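Local coordinates for nisin biosynthesis protein NisC (Lactococcus lactis subsp. lactis, PDB 2G0D) that catalyses, as a zinc-containing cyclase, the closure of the thioether rings of the lantibiotic nisin during its biosynthesis, at residues L286-G291 with D298-K303; K303-L308 with T343-S348. One frame throughout, in Å; residues are numbered along the deposited sequence.

Contact 1. Residues L286-G291 with D298-K303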
loop_
_atom_site.group_PDB
_atom_site.type_symbol
_atom_site.label_atom_id
_atom_site.label_comp_id
_atom_site.label_asym_id
_atom_site.label_seq_id
_atom_site.Cartn_x
_atom_site.Cartn_y
_atom_site.Cartn_z
ATOM N N LEU A 286 1.324 -7.490 -8.535
ATOM C CA LEU A 286 2.172 -7.678 -7.338
ATOM C C LEU A 286 1.887 -9.023 -6.645
ATOM O O LEU A 286 2.803 -9.734 -6.239
ATOM C CB LEU A 286 2.017 -6.491 -6.358
ATOM C CG LEU A 286 2.550 -5.124 -6.850
ATOM C CD1 LEU A 286 2.183 -3.957 -5.895
ATOM C CD2 LEU A 286 4.025 -5.214 -7.028
ATOM N N LEU A 287 0.616 -9.381 -6.525
ATOM C CA LEU A 287 0.253 -10.708 -6.005
ATOM C C LEU A 287 0.975 -11.830 -6.768
ATOM O O LEU A 287 1.527 -12.730 -6.158
ATOM C CB LEU A 287 -1.274 -10.932 -6.071
ATOM C CG LEU A 287 -1.746 -12.354 -5.712
ATOM C CD1 LEU A 287 -1.494 -12.689 -4.220
ATOM C CD2 LEU A 287 -3.222 -12.534 -6.050
ATOM N N TYR A 288 0.983 -11.763 -8.094
ATOM C CA TYR A 288 1.519 -12.852 -8.889
ATOM C C TYR A 288 3.053 -12.852 -8.777
ATOM O O TYR A 288 3.701 -13.909 -8.740
ATOM C CB TYR A 288 1.073 -12.709 -10.346
ATOM C CG TYR A 288 -0.336 -13.224 -10.646
ATOM C CD1 TYR A 288 -0.521 -14.507 -11.187
ATOM C CD2 TYR A 288 -1.476 -12.443 -10.396
ATOM C CE1 TYR A 288 -1.801 -15.013 -11.469
ATOM C CE2 TYR A 288 -2.772 -12.940 -10.688
ATOM C CZ TYR A 288 -2.914 -14.225 -11.235
ATOM O OH TYR A 288 -4.161 -14.747 -11.536
ATOM N N LEU A 289 3.615 -11.654 -8.705
ATOM C CA LEU A 289 5.039 -11.476 -8.616
ATOM C C LEU A 289 5.500 -12.091 -7.291
ATOM O O LEU A 289 6.333 -13.003 -7.279
ATOM C CB LEU A 289 5.368 -9.963 -8.678
ATOM C CG LEU A 289 6.837 -9.614 -8.464
ATOM C CD1 LEU A 289 7.662 -10.347 -9.556
ATOM C CD2 LEU A 289 7.091 -8.123 -8.475
ATOM N N TYR A 290 4.938 -11.577 -6.187
ATOM C CA TYR A 290 5.290 -12.003 -4.849
ATOM C C TYR A 290 4.947 -13.466 -4.582
ATOM O O TYR A 290 5.754 -14.192 -3.998
ATOM C CB TYR A 290 4.640 -11.096 -3.807
ATOM C CG TYR A 290 5.106 -9.628 -3.837
ATOM C CD1 TYR A 290 6.411 -9.279 -4.236
ATOM C CD2 TYR A 290 4.257 -8.617 -3.428
ATOM C CE1 TYR A 290 6.837 -7.938 -4.239
ATOM C CE2 TYR A 290 4.663 -7.280 -3.434
ATOM C CZ TYR A 290 5.946 -6.951 -3.831
ATOM O OH TYR A 290 6.314 -5.625 -3.845
ATOM N N GLY A 291 3.751 -13.893 -4.991
ATOM C CA GLY A 291 3.357 -15.324 -4.920
ATOM C C GLY A 291 4.325 -16.213 -5.680
ATOM O O GLY A 291 4.807 -17.233 -5.150
ATOM N N ASP A 298 7.543 -20.265 -11.601
ATOM C CA ASP A 298 8.033 -19.428 -12.705
ATOM C C ASP A 298 6.875 -18.882 -13.509
ATOM O O ASP A 298 6.963 -17.785 -14.049
ATOM C CB ASP A 298 8.973 -20.202 -13.651
ATOM C CG ASP A 298 10.396 -20.358 -13.100
ATOM O OD1 ASP A 298 10.783 -19.600 -12.188
ATOM O OD2 ASP A 298 11.131 -21.264 -13.594
ATOM N N TYR A 299 5.811 -19.678 -13.606
ATOM C CA TYR A 299 4.597 -19.300 -14.320
ATOM C C TYR A 299 3.950 -18.035 -13.715
ATOM O O TYR A 299 3.618 -17.096 -14.455
ATOM C CB TYR A 299 3.594 -20.472 -14.363
ATOM C CG TYR A 299 2.184 -20.065 -14.781
ATOM C CD1 TYR A 299 1.896 -19.719 -16.108
ATOM C CD2 TYR A 299 1.146 -19.997 -13.841
ATOM C CE1 TYR A 299 0.601 -19.325 -16.497
ATOM C CE2 TYR A 299 -0.138 -19.606 -14.212
ATOM C CZ TYR A 299 -0.404 -19.273 -15.542
ATOM O OH TYR A 299 -1.674 -18.885 -15.908
ATOM N N PHE A 300 3.776 -18.011 -12.394
ATOM C CA PHE A 300 3.241 -16.815 -11.702
ATOM C C PHE A 300 4.119 -15.588 -11.933
ATOM O O PHE A 300 3.609 -14.504 -12.169
ATOM C CB PHE A 300 3.116 -17.026 -10.184
ATOM C CG PHE A 300 2.108 -18.085 -9.766
ATOM C CD1 PHE A 300 1.071 -18.473 -10.602
ATOM C CD2 PHE A 300 2.174 -18.634 -8.495
ATOM C CE1 PHE A 300 0.132 -19.438 -10.201
ATOM C CE2 PHE A 300 1.248 -19.600 -8.072
ATOM C CZ PHE A 300 0.219 -19.997 -8.932
ATOM N N VAL A 301 5.440 -15.743 -11.836
ATOM C CA VAL A 301 6.319 -14.604 -12.051
ATOM C C VAL A 301 6.176 -14.103 -13.493
ATOM O O VAL A 301 5.946 -12.915 -13.710
ATOM C CB VAL A 301 7.796 -14.914 -11.711
ATOM C CG1 VAL A 301 8.677 -13.733 -12.088
ATOM C CG2 VAL A 301 7.958 -15.204 -10.215
ATOM N N ASP A 302 6.274 -15.015 -14.463
ATOM C CA ASP A 302 6.099 -14.663 -15.883
ATOM C C ASP A 302 4.709 -14.022 -16.158
ATOM O O ASP A 302 4.606 -13.078 -16.939
ATOM C CB ASP A 302 6.382 -15.882 -16.813
ATOM C CG ASP A 302 7.863 -16.347 -16.770
ATOM O OD1 ASP A 302 8.710 -15.617 -16.191
ATOM O OD2 ASP A 302 8.189 -17.450 -17.311
ATOM N N LYS A 303 3.658 -14.519 -15.502
ATOM C CA LYS A 303 2.327 -13.919 -15.668
ATOM C C LYS A 303 2.309 -12.515 -15.086
ATOM O O LYS A 303 1.776 -11.602 -15.714
ATOM C CB LYS A 303 1.238 -14.730 -14.992
ATOM C CG LYS A 303 -0.155 -14.269 -15.419
ATOM C CD LYS A 303 -1.223 -15.316 -15.186
ATOM C CE LYS A 303 -2.578 -14.771 -15.593
ATOM N NZ LYS A 303 -3.597 -15.811 -15.735
#
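The backbone at Tyr288 and Leu289 lies alongside that at Phe300 and Val301 where segments 286-291 and 298-303, on helices 281-294 and 298-314, run roughly antiparallel, their axes 7.4 Å apart at closest and their directions 147° from each other. Main chain therefore enters the interface: Leu289 CA and Val301 CA are 4.8 Å apart, and Tyr288 O stands 3.5 Å from Phe300 O, two acceptors that cannot bond one another. The Tyr288 ring presents its edge to Phe300 O, while Lys303 runs obliquely past the ring with Lys303 CD 3.8 Å from Tyr288 CE1. That path follows from an extended lysine chain whose CG is anti to the backbone N (chi1 -168°). Both polar ends then converge on Glu240, which accepts a hydrogen bond from Tyr288 OH and forms a salt bridge with Lys303 NZ; Glu243 is a second acidic partner of the lysine. Leu289 CD1 and Val301 CG1 meet at 4.3 Å, and the Phe300 ring lies against Tyr288 and Gly291. The two consecutive helices form an alpha-alpha hairpin within the alpha toroid. Its arms adhere through nondirectional packing, whereas directional bonding at the tyrosine and lysine ends ties both to the end of helix 226-242.

Contact 2. Residues K303-L308 with T343-S348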
loop_
_atom_site.group_PDB
_atom_site.type_symbol
_atom_site.label_atom_id
_atom_site.label_comp_id
_atom_site.label_asym_id
_atom_site.label_seq_id
_atom_site.Cartn_x
_atom_site.Cartn_y
_atom_site.Cartn_z
ATOM N N LYS A 303 3.658 -14.519 -15.502
ATOM C CA LYS A 303 2.327 -13.919 -15.668
ATOM C C LYS A 303 2.309 -12.515 -15.086
ATOM O O LYS A 303 1.776 -11.602 -15.714
ATOM C CB LYS A 303 1.238 -14.730 -14.992
ATOM C CG LYS A 303 -0.155 -14.269 -15.419
ATOM C CD LYS A 303 -1.223 -15.316 -15.186
ATOM C CE LYS A 303 -2.578 -14.771 -15.593
ATOM N NZ LYS A 303 -3.597 -15.811 -15.735
ATOM N N ALA A 304 2.904 -12.341 -13.899
ATOM C CA ALA A 304 2.962 -11.012 -13.276
ATOM C C ALA A 304 3.422 -9.959 -14.291
ATOM O O ALA A 304 2.825 -8.902 -14.398
ATOM C CB ALA A 304 3.868 -11.018 -12.030
ATOM N N GLU A 305 4.470 -10.267 -15.054
ATOM C CA GLU A 305 4.999 -9.308 -16.017
ATOM C C GLU A 305 4.031 -9.017 -17.144
ATOM O O GLU A 305 3.897 -7.874 -17.578
ATOM C CB GLU A 305 6.292 -9.824 -16.616
ATOM C CG GLU A 305 7.424 -9.770 -15.668
ATOM C CD GLU A 305 8.731 -9.745 -16.407
ATOM O OE1 GLU A 305 9.096 -8.659 -16.943
ATOM O OE2 GLU A 305 9.363 -10.817 -16.457
ATOM N N LYS A 306 3.376 -10.067 -17.624
ATOM C CA LYS A 306 2.417 -9.949 -18.715
ATOM C C LYS A 306 1.239 -9.078 -18.270
ATOM O O LYS A 306 0.811 -8.207 -19.013
ATOM C CB LYS A 306 1.944 -11.343 -19.183
ATOM C CG LYS A 306 3.020 -12.174 -19.904
ATOM C CD LYS A 306 2.388 -13.385 -20.592
ATOM C CE LYS A 306 3.395 -14.403 -21.102
ATOM N NZ LYS A 306 4.687 -13.836 -21.594
ATOM N N ILE A 307 0.747 -9.312 -17.052
ATOM C CA ILE A 307 -0.345 -8.534 -16.460
ATOM C C ILE A 307 0.015 -7.040 -16.366
ATOM O O ILE A 307 -0.791 -6.182 -16.713
ATOM C CB ILE A 307 -0.700 -9.014 -15.028
ATOM C CG1 ILE A 307 -1.261 -10.445 -15.034
ATOM C CG2 ILE A 307 -1.747 -8.068 -14.368
ATOM C CD1 ILE A 307 -1.398 -11.023 -13.594
ATOM N N LEU A 308 1.222 -6.733 -15.887
ATOM C CA LEU A 308 1.593 -5.339 -15.693
ATOM C C LEU A 308 1.795 -4.690 -17.061
ATOM O O LEU A 308 1.424 -3.540 -17.278
ATOM C CB LEU A 308 2.869 -5.208 -14.842
ATOM C CG LEU A 308 3.370 -3.762 -14.607
ATOM C CD1 LEU A 308 2.267 -2.879 -13.996
ATOM C CD2 LEU A 308 4.640 -3.743 -13.755
ATOM N N THR A 343 14.170 -6.957 -15.321
ATOM C CA THR A 343 13.459 -6.934 -16.588
ATOM C C THR A 343 13.599 -5.568 -17.248
ATOM O O THR A 343 13.654 -4.560 -16.561
ATOM C CB THR A 343 11.970 -7.295 -16.419
ATOM O OG1 THR A 343 11.323 -7.193 -17.684
ATOM C CG2 THR A 343 11.259 -6.345 -15.423
ATOM N N LYS A 344 13.643 -5.551 -18.579
ATOM C CA LYS A 344 13.747 -4.320 -19.362
ATOM C C LYS A 344 12.402 -3.953 -19.988
ATOM O O LYS A 344 12.278 -2.917 -20.646
ATOM C CB LYS A 344 14.819 -4.467 -20.461
ATOM C CG LYS A 344 16.260 -4.418 -19.932
ATOM C CD LYS A 344 17.295 -4.601 -21.056
ATOM C CE LYS A 344 17.589 -3.278 -21.800
ATOM N NZ LYS A 344 18.685 -3.392 -22.838
ATOM N N LYS A 345 11.395 -4.790 -19.749
ATOM C CA LYS A 345 10.027 -4.604 -20.290
ATOM C C LYS A 345 9.361 -3.242 -20.069
ATOM O O LYS A 345 8.504 -2.839 -20.854
ATOM C CB LYS A 345 9.098 -5.683 -19.725
ATOM C CG LYS A 345 9.300 -7.038 -20.364
ATOM C CD LYS A 345 8.317 -8.068 -19.818
ATOM C CE LYS A 345 8.782 -9.472 -20.196
ATOM N NZ LYS A 345 10.234 -9.644 -19.807
ATOM N N PHE A 346 9.723 -2.544 -19.001
ATOM C CA PHE A 346 9.001 -1.330 -18.625
ATOM C C PHE A 346 9.880 -0.098 -18.782
ATOM O O PHE A 346 9.560 1.004 -18.277
ATOM C CB PHE A 346 8.455 -1.481 -17.193
ATOM C CG PHE A 346 7.738 -2.793 -16.975
ATOM C CD1 PHE A 346 6.510 -3.043 -17.603
ATOM C CD2 PHE A 346 8.312 -3.794 -16.210
ATOM C CE1 PHE A 346 5.846 -4.253 -17.445
ATOM C CE2 PHE A 346 7.644 -5.029 -16.038
ATOM C CZ PHE A 346 6.420 -5.256 -16.665
ATOM N N ASP A 347 11.008 -0.311 -19.458
ATOM C CA ASP A 347 12.041 0.703 -19.611
ATOM C C ASP A 347 11.563 1.942 -20.340
ATOM O O ASP A 347 11.870 3.057 -19.928
ATOM C CB ASP A 347 13.271 0.116 -20.282
ATOM C CG ASP A 347 14.146 -0.644 -19.307
ATOM O OD1 ASP A 347 13.819 -0.692 -18.085
ATOM O OD2 ASP A 347 15.150 -1.214 -19.765
ATOM N N SER A 348 10.784 1.736 -21.390
ATOM C CA SER A 348 10.258 2.830 -22.187
ATOM C C SER A 348 9.263 3.699 -21.433
ATOM O O SER A 348 9.327 4.923 -21.505
ATOM C CB SER A 348 9.634 2.279 -23.465
ATOM O OG SER A 348 10.687 1.976 -24.357
#
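Glu305 OE1 is gripped by two donors from the turn that precedes helix 347-355. Thr343 OG1 gives it a hydrogen bond of 2.8 Å, arriving on the syn side and slightly out of the carboxylate plane. Lys345 NZ supplies a salt bridge to Glu305 OE1 at 3.2 Å, as a hydrogen bond only a weak one. The lysine chain crosses the glutamate at about a right angle, and a bend at its last torsion (chi4 51°) curls the ammonium back to the carboxylate. Thr343 is itself held: its OG1, anti to the backbone N, accepts from Lys345 N at 3.2 Å with an N-H...O angle of 162°, an ST turn. One hydroxyl thus links the carboxylate of the helix to the backbone of the loop, and probably helps to orient the carboxylate. A type I turn from Lys344 to Asp347 overlaps it, closed by Asp347 N to Lys344 O at 3.1 Å, and brings Phe346 to the N-cap position.

The Phe346 ring is sandwiched. Leu308 CD2 makes a CH-pi contact 3.9 Å from the Phe346 ring centroid, 19° off the normal, while Lys345 CB covers the opposite face near its centre. Glu305 O meets the ring at its edge, 3.7 Å from Phe346 CZ and near the ring plane.

Around this core, Cys334 of helix 327-341 touches both Leu308 and Phe346, and Met312, farther along helix 298-314, also packs on Phe346. The arrangement seats the start of helix 347-355 against helix 298-314 in this largely helical toroid, with helix 327-341 packed on Leu308 and Phe346 and salt-bridged through Lys338 to Asp347 in the first turn of helix 347-355.

Overall arrangement
Helix 298-314 serves both contacts in succession: its first turns pair with helix 281-294 in contact 1, and the following turns receive the loop before helix 347-355 in contact 2. The centres lie about 11 Å apart, on the same side of the molecule, and Lys303 belongs to both. Between them, Ala304 packs on Tyr288 and Leu289, and Ile307 on Tyr288, so that the two contacts touch directly. Both are largely buried, although Phe300 and Val301 are partly exposed in contact 1 and contact 2 has an exposed lysine at its margin. The chemistry differs: the hairpin of contact 1 relies on close helix packing, whereas contact 2, joining parts distant in sequence, adds a carboxylate-centred polar cluster to its aromatic packing.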